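Local coordinates for GTPase activator-like protein (Chaetomium thermophilum, PDB 5HIU), which is TSC2, probably a GTPase activator as a whole protein, of which this chain is the all-helical N-terminal part, at residues 60-65 / 103-108; 193-198 / 234-239; 251-256 / 309-314; 325-328 / 332-335. One frame throughout, in Å; residues are numbered along the deposited sequence.

Interaction 1 (60-65 / 103-108); sequences AIWHAA and FHTLTG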
loop_
_atom_site.group_PDB
_atom_site.type_symbol
_atom_site.label_atom_id
_atom_site.label_comp_id
_atom_site.label_asym_id
_atom_site.label_seq_id
_atom_site.Cartn_x
_atom_site.Cartn_y
_atom_site.Cartn_z
ATOM N N ALA A 60 19.483 28.338 22.479
ATOM C CA ALA A 60 18.832 29.357 23.311
ATOM C C ALA A 60 17.740 30.087 22.518
ATOM O O ALA A 60 16.714 30.502 23.066
ATOM C CB ALA A 60 19.862 30.332 23.842
ATOM N N ILE A 61 17.972 30.213 21.217
ATOM C CA ILE A 61 16.958 30.686 20.291
ATOM C C ILE A 61 15.731 29.759 20.342
ATOM O O ILE A 61 14.595 30.218 20.320
ATOM C CB ILE A 61 17.525 30.787 18.855
ATOM C CG1 ILE A 61 18.603 31.875 18.767
ATOM C CG2 ILE A 61 16.425 31.097 17.858
ATOM C CD1 ILE A 61 19.494 31.783 17.544
ATOM N N TRP A 62 15.955 28.450 20.404
ATOM C CA TRP A 62 14.850 27.516 20.451
ATOM C C TRP A 62 14.001 27.826 21.662
ATOM O O TRP A 62 12.789 27.974 21.553
ATOM C CB TRP A 62 15.343 26.074 20.520
ATOM C CG TRP A 62 14.222 25.090 20.539
ATOM C CD1 TRP A 62 13.558 24.616 21.639
ATOM C CD2 TRP A 62 13.613 24.465 19.403
ATOM N NE1 TRP A 62 12.576 23.729 21.254
ATOM C CE2 TRP A 62 12.580 23.630 19.885
ATOM C CE3 TRP A 62 13.844 24.526 18.024
ATOM C CZ2 TRP A 62 11.787 22.860 19.038
ATOM C CZ3 TRP A 62 13.044 23.760 17.177
ATOM C CH2 TRP A 62 12.036 22.927 17.696
ATOM N N HIS A 63 14.652 27.951 22.813
ATOM C CA HIS A 63 13.932 28.107 24.062
ATOM C C HIS A 63 13.226 29.438 24.118
ATOM O O HIS A 63 12.087 29.547 24.599
ATOM C CB HIS A 63 14.880 28.023 25.237
ATOM C CG HIS A 63 15.652 26.756 25.297
ATOM N ND1 HIS A 63 15.189 25.571 24.770
ATOM C CD2 HIS A 63 16.855 26.484 25.846
ATOM C CE1 HIS A 63 16.086 24.624 24.975
ATOM N NE2 HIS A 63 17.103 25.152 25.631
ATOM N N ALA A 64 13.907 30.465 23.632
ATOM C CA ALA A 64 13.292 31.772 23.565
ATOM C C ALA A 64 11.903 31.696 22.903
ATOM O O ALA A 64 10.964 32.312 23.385
ATOM C CB ALA A 64 14.199 32.734 22.814
ATOM N N ALA A 65 11.784 30.905 21.831
ATOM C CA ALA A 65 10.643 30.964 20.905
ATOM C C ALA A 65 9.590 29.894 21.072
ATOM O O ALA A 65 8.462 30.116 20.665
ATOM C CB ALA A 65 11.155 30.910 19.475
ATOM N N PHE A 103 12.019 17.469 19.273
ATOM C CA PHE A 103 10.942 16.568 18.873
ATOM C C PHE A 103 9.670 16.772 19.724
ATOM O O PHE A 103 8.575 16.830 19.209
ATOM C CB PHE A 103 11.427 15.125 18.929
ATOM C CG PHE A 103 10.356 14.119 18.694
ATOM C CD1 PHE A 103 10.043 13.708 17.407
ATOM C CD2 PHE A 103 9.667 13.558 19.760
ATOM C CE1 PHE A 103 9.056 12.758 17.185
ATOM C CE2 PHE A 103 8.679 12.613 19.541
ATOM C CZ PHE A 103 8.373 12.208 18.256
ATOM N N HIS A 104 9.806 16.886 21.030
ATOM C CA HIS A 104 8.620 17.004 21.866
ATOM C C HIS A 104 7.950 18.351 21.749
ATOM O O HIS A 104 6.723 18.441 21.847
ATOM C CB HIS A 104 8.970 16.669 23.293
ATOM C CG HIS A 104 9.320 15.229 23.461
ATOM N ND1 HIS A 104 10.604 14.795 23.718
ATOM C CD2 HIS A 104 8.561 14.117 23.348
ATOM C CE1 HIS A 104 10.617 13.477 23.784
ATOM N NE2 HIS A 104 9.387 13.040 23.564
ATOM N N THR A 105 8.751 19.390 21.519
ATOM C CA THR A 105 8.227 20.709 21.226
ATOM C C THR A 105 7.428 20.686 19.914
ATOM O O THR A 105 6.291 21.151 19.858
ATOM C CB THR A 105 9.375 21.722 21.083
ATOM O OG1 THR A 105 10.090 21.823 22.306
ATOM C CG2 THR A 105 8.875 23.100 20.679
ATOM N N LEU A 106 8.029 20.154 18.856
ATOM C CA LEU A 106 7.392 20.226 17.555
ATOM C C LEU A 106 6.227 19.254 17.361
ATOM O O LEU A 106 5.382 19.505 16.524
ATOM C CB LEU A 106 8.422 20.052 16.445
ATOM C CG LEU A 106 8.861 18.627 16.091
ATOM C CD1 LEU A 106 7.915 17.915 15.116
ATOM C CD2 LEU A 106 10.272 18.674 15.511
ATOM N N THR A 107 6.165 18.165 18.121
ATOM C CA THR A 107 5.209 17.093 17.841
ATOM C C THR A 107 3.975 17.122 18.701
ATOM O O THR A 107 2.960 16.534 18.327
ATOM C CB THR A 107 5.833 15.712 18.054
ATOM O OG1 THR A 107 6.433 15.654 19.353
ATOM C CG2 THR A 107 6.869 15.461 17.035
ATOM N N GLY A 108 4.061 17.781 19.848
ATOM C CA GLY A 108 2.960 17.827 20.808
ATOM C C GLY A 108 1.804 18.740 20.421
ATOM O O GLY A 108 1.681 19.122 19.258
#
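The indole of Trp62 meets Thr105 with its edge, and the two side chains come from opposite directions, each from its own helix. Thr105 OG1 and CB lie near the plane of the ring at that edge, while the methyl CG2 stands off it to one side. Two points of contact share the rim. Trp62 NE1 gives a weak hydrogen bond to Thr105 OG1, with a separation of 3.3 Å and an N-H...O angle of 152°. Beside it, Trp62 CZ2 packs at 3.4 Å from Thr105 CB and equally close to the methyl CG2.

The indole is carried straight across because Trp62 CG lies anti to the backbone N (chi1 -179°). This spans a gap in which the nearest CA atoms, those of Trp62 and Thr105, are still 9.5 Å apart. Thr105 OG1 stands beside its own backbone N, and its stronger bond goes to the backbone oxygen of Glu101, one turn back. The hydroxyl is thus held by its own helix while it accepts the indole N-H.

The contact links helix 59-65 to helix 96-107 in an all-helical solenoid. Trp62 also rests on Leu85 and Val89 of helix 75-89, which comes between the two in the chain. Ile61 and Ala64 pack on helix 22-33, while Phe103 and Leu106 pack on helix 115-126.

Interaction 2 (193-198 / 234-239); sequences DVIKFN and IESLVT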
loop_
_atom_site.group_PDB
_atom_site.type_symbol
_atom_site.label_atom_id
_atom_site.label_comp_id
_atom_site.label_asym_id
_atom_site.label_seq_id
_atom_site.Cartn_x
_atom_site.Cartn_y
_atom_site.Cartn_z
ATOM N N ASP A 193 10.221 6.833 4.231
ATOM C CA ASP A 193 11.650 7.066 4.484
ATOM C C ASP A 193 12.118 6.648 5.878
ATOM O O ASP A 193 13.273 6.207 6.070
ATOM C CB ASP A 193 11.976 8.528 4.280
ATOM C CG ASP A 193 11.799 8.953 2.843
ATOM O OD1 ASP A 193 11.601 8.063 1.989
ATOM O OD2 ASP A 193 11.859 10.166 2.562
ATOM N N VAL A 194 11.225 6.785 6.853
ATOM C CA VAL A 194 11.563 6.419 8.202
ATOM C C VAL A 194 11.699 4.909 8.252
ATOM O O VAL A 194 12.597 4.396 8.887
ATOM C CB VAL A 194 10.554 7.002 9.192
ATOM C CG1 VAL A 194 10.799 6.463 10.589
ATOM C CG2 VAL A 194 10.696 8.522 9.215
ATOM N N ILE A 195 10.840 4.206 7.528
ATOM C CA ILE A 195 10.913 2.751 7.413
ATOM C C ILE A 195 12.240 2.355 6.784
ATOM O O ILE A 195 12.957 1.503 7.302
ATOM C CB ILE A 195 9.706 2.196 6.633
ATOM C CG1 ILE A 195 8.489 2.142 7.565
ATOM C CG2 ILE A 195 9.980 0.792 6.131
ATOM C CD1 ILE A 195 7.148 1.959 6.892
ATOM N N LYS A 196 12.589 3.021 5.696
ATOM C CA LYS A 196 13.806 2.712 4.968
ATOM C C LYS A 196 15.015 2.807 5.873
ATOM O O LYS A 196 15.790 1.854 5.971
ATOM C CB LYS A 196 13.965 3.646 3.768
ATOM C CG LYS A 196 15.267 3.443 3.031
ATOM C CD LYS A 196 15.251 3.929 1.601
ATOM C CE LYS A 196 16.683 4.020 1.069
ATOM N NZ LYS A 196 16.799 4.291 -0.399
ATOM N N PHE A 197 15.152 3.946 6.548
ATOM C CA PHE A 197 16.352 4.243 7.343
ATOM C C PHE A 197 16.340 3.801 8.802
ATOM O O PHE A 197 17.390 3.742 9.399
ATOM C CB PHE A 197 16.660 5.734 7.292
ATOM C CG PHE A 197 17.019 6.218 5.924
ATOM C CD1 PHE A 197 18.207 5.833 5.332
ATOM C CD2 PHE A 197 16.152 7.049 5.210
ATOM C CE1 PHE A 197 18.541 6.271 4.061
ATOM C CE2 PHE A 197 16.480 7.498 3.935
ATOM C CZ PHE A 197 17.679 7.106 3.364
ATOM N N ASN A 198 15.189 3.469 9.374
ATOM C CA ASN A 198 15.109 3.309 10.832
ATOM C C ASN A 198 14.031 2.345 11.277
ATOM O O ASN A 198 13.410 2.537 12.325
ATOM C CB ASN A 198 14.823 4.681 11.484
ATOM C CG ASN A 198 16.037 5.557 11.552
ATOM O OD1 ASN A 198 17.036 5.161 12.100
ATOM N ND2 ASN A 198 15.955 6.744 11.007
ATOM N N ILE A 234 3.985 -0.031 2.015
ATOM C CA ILE A 234 4.021 -1.459 2.252
ATOM C C ILE A 234 5.222 -2.078 1.585
ATOM O O ILE A 234 5.879 -2.916 2.167
ATOM C CB ILE A 234 2.712 -2.133 1.799
ATOM C CG1 ILE A 234 1.612 -1.780 2.793
ATOM C CG2 ILE A 234 2.861 -3.655 1.738
ATOM C CD1 ILE A 234 0.230 -1.953 2.209
ATOM N N GLU A 235 5.515 -1.653 0.364
ATOM C CA GLU A 235 6.761 -2.040 -0.301
ATOM C C GLU A 235 7.897 -1.763 0.669
ATOM O O GLU A 235 8.744 -2.603 0.874
ATOM C CB GLU A 235 6.905 -1.254 -1.593
ATOM C CG GLU A 235 8.103 -1.557 -2.478
ATOM C CD GLU A 235 8.183 -0.633 -3.701
ATOM O OE1 GLU A 235 7.263 0.183 -3.934
ATOM O OE2 GLU A 235 9.174 -0.706 -4.449
ATOM N N SER A 236 7.893 -0.597 1.302
ATOM C CA SER A 236 8.961 -0.248 2.192
ATOM C C SER A 236 9.023 -1.232 3.311
ATOM O O SER A 236 10.106 -1.727 3.646
ATOM C CB SER A 236 8.767 1.128 2.787
ATOM O OG SER A 236 9.410 2.075 1.984
ATOM N N LEU A 237 7.875 -1.499 3.922
ATOM C CA LEU A 237 7.879 -2.406 5.038
ATOM C C LEU A 237 8.577 -3.665 4.614
ATOM O O LEU A 237 9.574 -4.066 5.224
ATOM C CB LEU A 237 6.478 -2.721 5.531
ATOM C CG LEU A 237 5.892 -1.658 6.443
ATOM C CD1 LEU A 237 4.572 -2.166 6.995
ATOM C CD2 LEU A 237 6.827 -1.316 7.594
ATOM N N VAL A 238 8.086 -4.268 3.538
ATOM C CA VAL A 238 8.617 -5.566 3.132
ATOM C C VAL A 238 10.059 -5.455 2.672
ATOM O O VAL A 238 10.845 -6.331 2.918
ATOM C CB VAL A 238 7.738 -6.301 2.091
ATOM C CG1 VAL A 238 6.358 -6.576 2.667
ATOM C CG2 VAL A 238 7.612 -5.516 0.805
ATOM N N THR A 239 10.419 -4.373 2.016
ATOM C CA THR A 239 11.771 -4.244 1.539
ATOM C C THR A 239 12.727 -4.077 2.717
ATOM O O THR A 239 13.773 -4.725 2.759
ATOM C CB THR A 239 11.921 -3.062 0.552
ATOM O OG1 THR A 239 10.965 -3.171 -0.505
ATOM C CG2 THR A 239 13.284 -3.054 -0.075
#
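Ile195 carries this contact, with one branch on Ser236 and the other on Leu237. It loses more surface than either partner. Its methyl CG2 lies against the backbone of the facing helix, where Ile195 CG2 is 3.5 Å from Ser236 O. The same methyl sits 3.6 Å from Ser236 CB. The longer branch turns to the leucine, and Ile195 CD1 reaches Leu237 CD2 at 3.4 Å. Ile195 CG1 follows behind, 3.8 Å from Leu237 CD2.

The torsions explain this split. With chi1 at -79°, Ile195 CG2 is anti to the backbone N and CG1 is anti to the carbonyl carbon, so the two branches spread over neighbouring residues. Leu237 starts from a less direct position. Its CB leaves its helix away from Ile195, but the end of the chain comes back and presents one methyl, CD2. The two side chains lie at a slant to each other.

Ser236 points its CB at the other helix. It offers a small surface there, against which the isoleucine methyl can settle. Its buried hydroxyl reaches across to helix 179-198 and makes a weak hydrogen bond to the backbone oxygen of Lys192.

The contact is mainly apolar packing between helix 179-198 and helix 224-240 of the solenoid, with this weak bond beside it. Helix 204-219 covers it as well: Ile195 touches Leu210, and Leu237 touches Ile207 and Ile211. Helix 139-163, earlier in the chain, brings Phe140 onto Ile195.

Interaction 3 (251-256 / 309-314); sequences CIQVLS and VRDVRG
Gln253 and Asp311 bring their polar ends together where two helices of the alpha solenoid pack closely. Gln253 CG is anti to its carbonyl carbon (chi1 -86°), and the chain runs extended from there to the amide. Asp311 also sets CG anti to the carbonyl carbon. Neither CB points straight at the other helix, yet both ends swing in and meet at a slant. The amide and carboxylate planes are 30° apart. Gln253 NE2 stands 3.1 Å from Asp311 OD2. Asp311 OD1 is nearly as near to Gln253 NE2, at 3.2 Å, but the angle there is too poor for a hydrogen bond.

Arg310 adds positive charge beside the carboxylate. Its link to Asp311 is long and purely electrostatic, with the oxygen well out of the guanidinium plane. The firmer partner of Arg310 is Asp307. The positive charge of Arg310 may favour an ionised Asp311, though Asp307 shares it.

One turn along, the packing becomes backbone to backbone. Ser256 turns CB toward helix 302-322, and Gly314, with no side chain, lets the chains approach to 4.7 Å between Ser256 CA and Gly314 CA. Helix 281-294 lies alongside, with Phe292 on Gln253 and Leu289 on Ser256. At the closest backbone point, the carbonyl oxygen Ser256 O faces Gly314 CA at 3.5 Å.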
loop_
_atom_site.group_PDB
_atom_site.type_symbol
_atom_site.label_atom_id
_atom_site.label_comp_id
_atom_site.label_asym_id
_atom_site.label_seq_id
_atom_site.Cartn_x
_atom_site.Cartn_y
_atom_site.Cartn_z
ATOM N N CYS A 251 -2.928 -7.551 4.181
ATOM C CA CYS A 251 -2.103 -6.980 3.091
ATOM C C CYS A 251 -2.404 -7.632 1.721
ATOM O O CYS A 251 -2.650 -6.951 0.727
ATOM C CB CYS A 251 -0.631 -7.155 3.402
ATOM S SG CYS A 251 -0.100 -6.217 4.838
ATOM N N ILE A 252 -2.424 -8.957 1.691
ATOM C CA ILE A 252 -2.738 -9.679 0.470
ATOM C C ILE A 252 -4.156 -9.367 0.000
ATOM O O ILE A 252 -4.357 -9.053 -1.188
ATOM C CB ILE A 252 -2.528 -11.207 0.612
ATOM C CG1 ILE A 252 -1.065 -11.545 0.937
ATOM C CG2 ILE A 252 -2.910 -11.919 -0.669
ATOM C CD1 ILE A 252 -0.044 -10.968 -0.034
ATOM N N GLN A 253 -5.137 -9.438 0.905
ATOM C CA GLN A 253 -6.486 -8.973 0.556
ATOM C C GLN A 253 -6.389 -7.620 -0.137
ATOM O O GLN A 253 -6.855 -7.448 -1.271
ATOM C CB GLN A 253 -7.390 -8.810 1.776
ATOM C CG GLN A 253 -8.111 -10.067 2.205
ATOM C CD GLN A 253 -9.328 -9.769 3.062
ATOM O OE1 GLN A 253 -9.333 -8.813 3.838
ATOM N NE2 GLN A 253 -10.366 -10.594 2.934
ATOM N N VAL A 254 -5.773 -6.658 0.532
ATOM C CA VAL A 254 -5.897 -5.296 0.050
ATOM C C VAL A 254 -5.160 -5.146 -1.256
ATOM O O VAL A 254 -5.718 -4.627 -2.227
ATOM C CB VAL A 254 -5.437 -4.261 1.085
ATOM C CG1 VAL A 254 -5.253 -2.896 0.452
ATOM C CG2 VAL A 254 -6.453 -4.187 2.208
ATOM N N LEU A 255 -3.914 -5.599 -1.277
ATOM C CA LEU A 255 -3.077 -5.561 -2.502
ATOM C C LEU A 255 -3.643 -6.361 -3.678
ATOM O O LEU A 255 -3.576 -5.898 -4.815
ATOM C CB LEU A 255 -1.708 -6.124 -2.216
ATOM C CG LEU A 255 -0.898 -5.320 -1.246
ATOM C CD1 LEU A 255 0.118 -6.233 -0.578
ATOM C CD2 LEU A 255 -0.239 -4.182 -1.994
ATOM N N SER A 256 -4.180 -7.549 -3.400
ATOM C CA SER A 256 -4.803 -8.367 -4.444
ATOM C C SER A 256 -6.007 -7.673 -5.031
ATOM O O SER A 256 -6.293 -7.800 -6.205
ATOM C CB SER A 256 -5.233 -9.731 -3.915
ATOM O OG SER A 256 -4.108 -10.591 -3.840
ATOM N N VAL A 309 -16.311 -12.388 -2.778
ATOM C CA VAL A 309 -16.101 -12.378 -4.244
ATOM C C VAL A 309 -15.003 -11.378 -4.626
ATOM O O VAL A 309 -14.112 -11.697 -5.426
ATOM C CB VAL A 309 -17.411 -12.072 -5.026
ATOM C CG1 VAL A 309 -17.140 -11.503 -6.416
ATOM C CG2 VAL A 309 -18.263 -13.335 -5.145
ATOM N N ARG A 310 -15.077 -10.171 -4.060
ATOM C CA ARG A 310 -13.999 -9.195 -4.197
ATOM C C ARG A 310 -12.686 -9.936 -4.053
ATOM O O ARG A 310 -11.878 -9.937 -4.962
ATOM C CB ARG A 310 -14.123 -8.086 -3.132
ATOM C CG ARG A 310 -12.819 -7.367 -2.777
ATOM C CD ARG A 310 -13.033 -6.294 -1.715
ATOM N NE ARG A 310 -13.536 -6.842 -0.454
ATOM C CZ ARG A 310 -13.816 -6.126 0.635
ATOM N NH1 ARG A 310 -13.650 -4.811 0.646
ATOM N NH2 ARG A 310 -14.266 -6.733 1.726
ATOM N N ASP A 311 -12.525 -10.590 -2.904
ATOM C CA ASP A 311 -11.327 -11.358 -2.570
ATOM C C ASP A 311 -11.008 -12.430 -3.604
ATOM O O ASP A 311 -9.845 -12.627 -3.968
ATOM C CB ASP A 311 -11.471 -12.049 -1.204
ATOM C CG ASP A 311 -11.706 -11.071 -0.056
ATOM O OD1 ASP A 311 -11.142 -9.946 -0.053
ATOM O OD2 ASP A 311 -12.459 -11.449 0.863
ATOM N N VAL A 312 -12.036 -13.134 -4.060
ATOM C CA VAL A 312 -11.845 -14.218 -5.012
ATOM C C VAL A 312 -11.282 -13.724 -6.342
ATOM O O VAL A 312 -10.340 -14.317 -6.858
ATOM C CB VAL A 312 -13.150 -14.997 -5.250
ATOM C CG1 VAL A 312 -12.965 -16.015 -6.364
ATOM C CG2 VAL A 312 -13.580 -15.701 -3.973
ATOM N N ARG A 313 -11.840 -12.643 -6.883
ATOM C CA ARG A 313 -11.397 -12.121 -8.176
ATOM C C ARG A 313 -9.958 -11.632 -8.147
ATOM O O ARG A 313 -9.276 -11.605 -9.184
ATOM C CB ARG A 313 -12.242 -10.936 -8.606
ATOM C CG ARG A 313 -13.733 -11.187 -8.739
ATOM C CD ARG A 313 -14.379 -9.940 -9.304
ATOM N NE ARG A 313 -13.726 -9.536 -10.553
ATOM C CZ ARG A 313 -13.626 -8.283 -10.998
ATOM N NH1 ARG A 313 -14.130 -7.261 -10.304
ATOM N NH2 ARG A 313 -13.000 -8.047 -12.148
ATOM N N GLY A 314 -9.518 -11.187 -6.976
ATOM C CA GLY A 314 -8.178 -10.663 -6.834
ATOM C C GLY A 314 -7.210 -11.810 -6.813
ATOM O O GLY A 314 -6.226 -11.800 -7.550
#

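Interaction 4 (325-328 / 332-335); sequences KTAE and PQVP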
loop_
_atom_site.group_PDB
_atom_site.type_symbol
_atom_site.label_atom_id
_atom_site.label_comp_id
_atom_site.label_asym_id
_atom_site.label_seq_id
_atom_site.Cartn_x
_atom_site.Cartn_y
_atom_site.Cartn_z
ATOM N N LYS A 325 5.416 -18.025 -12.555
ATOM C CA LYS A 325 6.719 -18.013 -11.928
ATOM C C LYS A 325 7.257 -19.402 -11.600
ATOM O O LYS A 325 6.528 -20.401 -11.635
ATOM C CB LYS A 325 6.674 -17.146 -10.684
ATOM C CG LYS A 325 6.087 -15.765 -10.923
ATOM C CD LYS A 325 6.844 -14.964 -11.969
ATOM C CE LYS A 325 6.152 -13.635 -12.176
ATOM N NZ LYS A 325 6.940 -12.724 -13.036
ATOM N N THR A 326 8.558 -19.429 -11.298
ATOM C CA THR A 326 9.348 -20.655 -11.105
ATOM C C THR A 326 10.166 -20.569 -9.818
ATOM O O THR A 326 10.636 -19.490 -9.456
ATOM C CB THR A 326 10.377 -20.834 -12.238
ATOM O OG1 THR A 326 11.277 -19.719 -12.225
ATOM C CG2 THR A 326 9.687 -20.944 -13.602
ATOM N N ALA A 327 10.373 -21.712 -9.163
ATOM C CA ALA A 327 11.143 -21.782 -7.908
ATOM C C ALA A 327 12.492 -21.060 -7.986
ATOM O O ALA A 327 12.937 -20.471 -6.998
ATOM C CB ALA A 327 11.363 -23.233 -7.507
ATOM N N GLU A 328 13.129 -21.124 -9.157
ATOM C CA GLU A 328 14.416 -20.465 -9.417
ATOM C C GLU A 328 14.297 -18.956 -9.353
ATOM O O GLU A 328 15.108 -18.293 -8.705
ATOM C CB GLU A 328 14.949 -20.855 -10.797
ATOM C CG GLU A 328 15.297 -22.328 -10.941
ATOM C CD GLU A 328 14.832 -22.916 -12.262
ATOM O OE1 GLU A 328 13.663 -22.672 -12.647
ATOM O OE2 GLU A 328 15.630 -23.634 -12.907
ATOM N N PRO A 332 7.110 -19.070 -4.871
ATOM C CA PRO A 332 6.569 -20.300 -4.323
ATOM C C PRO A 332 5.673 -20.993 -5.329
ATOM O O PRO A 332 4.929 -20.334 -6.050
ATOM C CB PRO A 332 5.720 -19.814 -3.146
ATOM C CG PRO A 332 5.212 -18.496 -3.591
ATOM C CD PRO A 332 6.276 -17.908 -4.501
ATOM N N GLN A 333 5.725 -22.316 -5.365
ATOM C CA GLN A 333 4.872 -23.065 -6.266
ATOM C C GLN A 333 3.482 -23.249 -5.665
ATOM O O GLN A 333 3.294 -23.140 -4.467
ATOM C CB GLN A 333 5.521 -24.407 -6.626
ATOM C CG GLN A 333 6.352 -24.368 -7.910
ATOM C CD GLN A 333 7.342 -23.210 -7.953
ATOM O OE1 GLN A 333 8.248 -23.129 -7.126
ATOM N NE2 GLN A 333 7.173 -22.311 -8.923
ATOM N N VAL A 334 2.508 -23.507 -6.520
ATOM C CA VAL A 334 1.137 -23.700 -6.088
ATOM C C VAL A 334 0.721 -25.162 -6.300
ATOM O O VAL A 334 1.050 -25.749 -7.330
ATOM C CB VAL A 334 0.193 -22.784 -6.878
ATOM C CG1 VAL A 334 -1.249 -23.030 -6.472
ATOM C CG2 VAL A 334 0.557 -21.324 -6.659
ATOM N N PRO A 335 -0.016 -25.749 -5.339
ATOM C CA PRO A 335 -0.502 -27.120 -5.538
ATOM C C PRO A 335 -1.613 -27.201 -6.565
ATOM O O PRO A 335 -2.594 -26.461 -6.484
ATOM C CB PRO A 335 -1.039 -27.536 -4.164
ATOM C CG PRO A 335 -0.903 -26.362 -3.253
ATOM C CD PRO A 335 -0.419 -25.181 -4.039
#
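This is a local surface contact inside the connector between helix 302-322 and helix 336-348 of the alpha solenoid. The chain leaves the first helix, turns through three residues, and comes back past itself before the second helix starts. The nearest CA atoms, those of Ala327 and Pro332, are 6.0 Å apart.

Gln333 does the touching from the returning side. Its chain is bent at chi2 (50°), which folds the amide back over the outgoing backbone. There the amide lies beside Lys325, Thr326 and Ala327. Gln333 NE2 is 3.4 Å from Lys325 O and 3.5 Å from Thr326 CA. The other arm of the amide, Gln333 OE1, lies against the methyl Ala327 CB at 3.1 Å. The contact therefore rests on one side chain laid along a backbone, at an exposed edge of the protein.

Other bonds and contacts lie around the turn. Thr326 points its CB away from Gln333, and its OG1 accepts a hydrogen bond from the backbone N of Lys329. Lys325 touches Tyr331. On the returning side, Pro332 and Val334 rest on helix 281-294, and Pro335 takes the N-cap position of helix 336-348.

The fork of the Gln333 amide opens obliquely on Ala327 N. Gln333 OE1 and Gln333 NE2 are both 3.3 Å from Ala327 N, yet neither makes a hydrogen bond with it: the angle to OE1 is poor, and NE2 is itself a donor.

In the fold
The four contacts follow one another along the chain, and none nests in or crosses another. Interaction 1 closes a loop of 37 residues that holds helix 75-89. Interaction 2 closes a similar loop of 35 residues round helix 204-219. Interaction 3 spans 52 residues and encloses helices 266-277 and 281-294. Interaction 4 closes a turn of three residues just after the helix used by interaction 3. Interactions 2 and 3 use consecutive helices, 224-240 and 245-261, and their nearest atoms are about 4 Å apart without touching. The centres of interactions 1 and 4 lie about 54 Å apart, on opposite sides of the chain's centre, as suits an elongated solenoid.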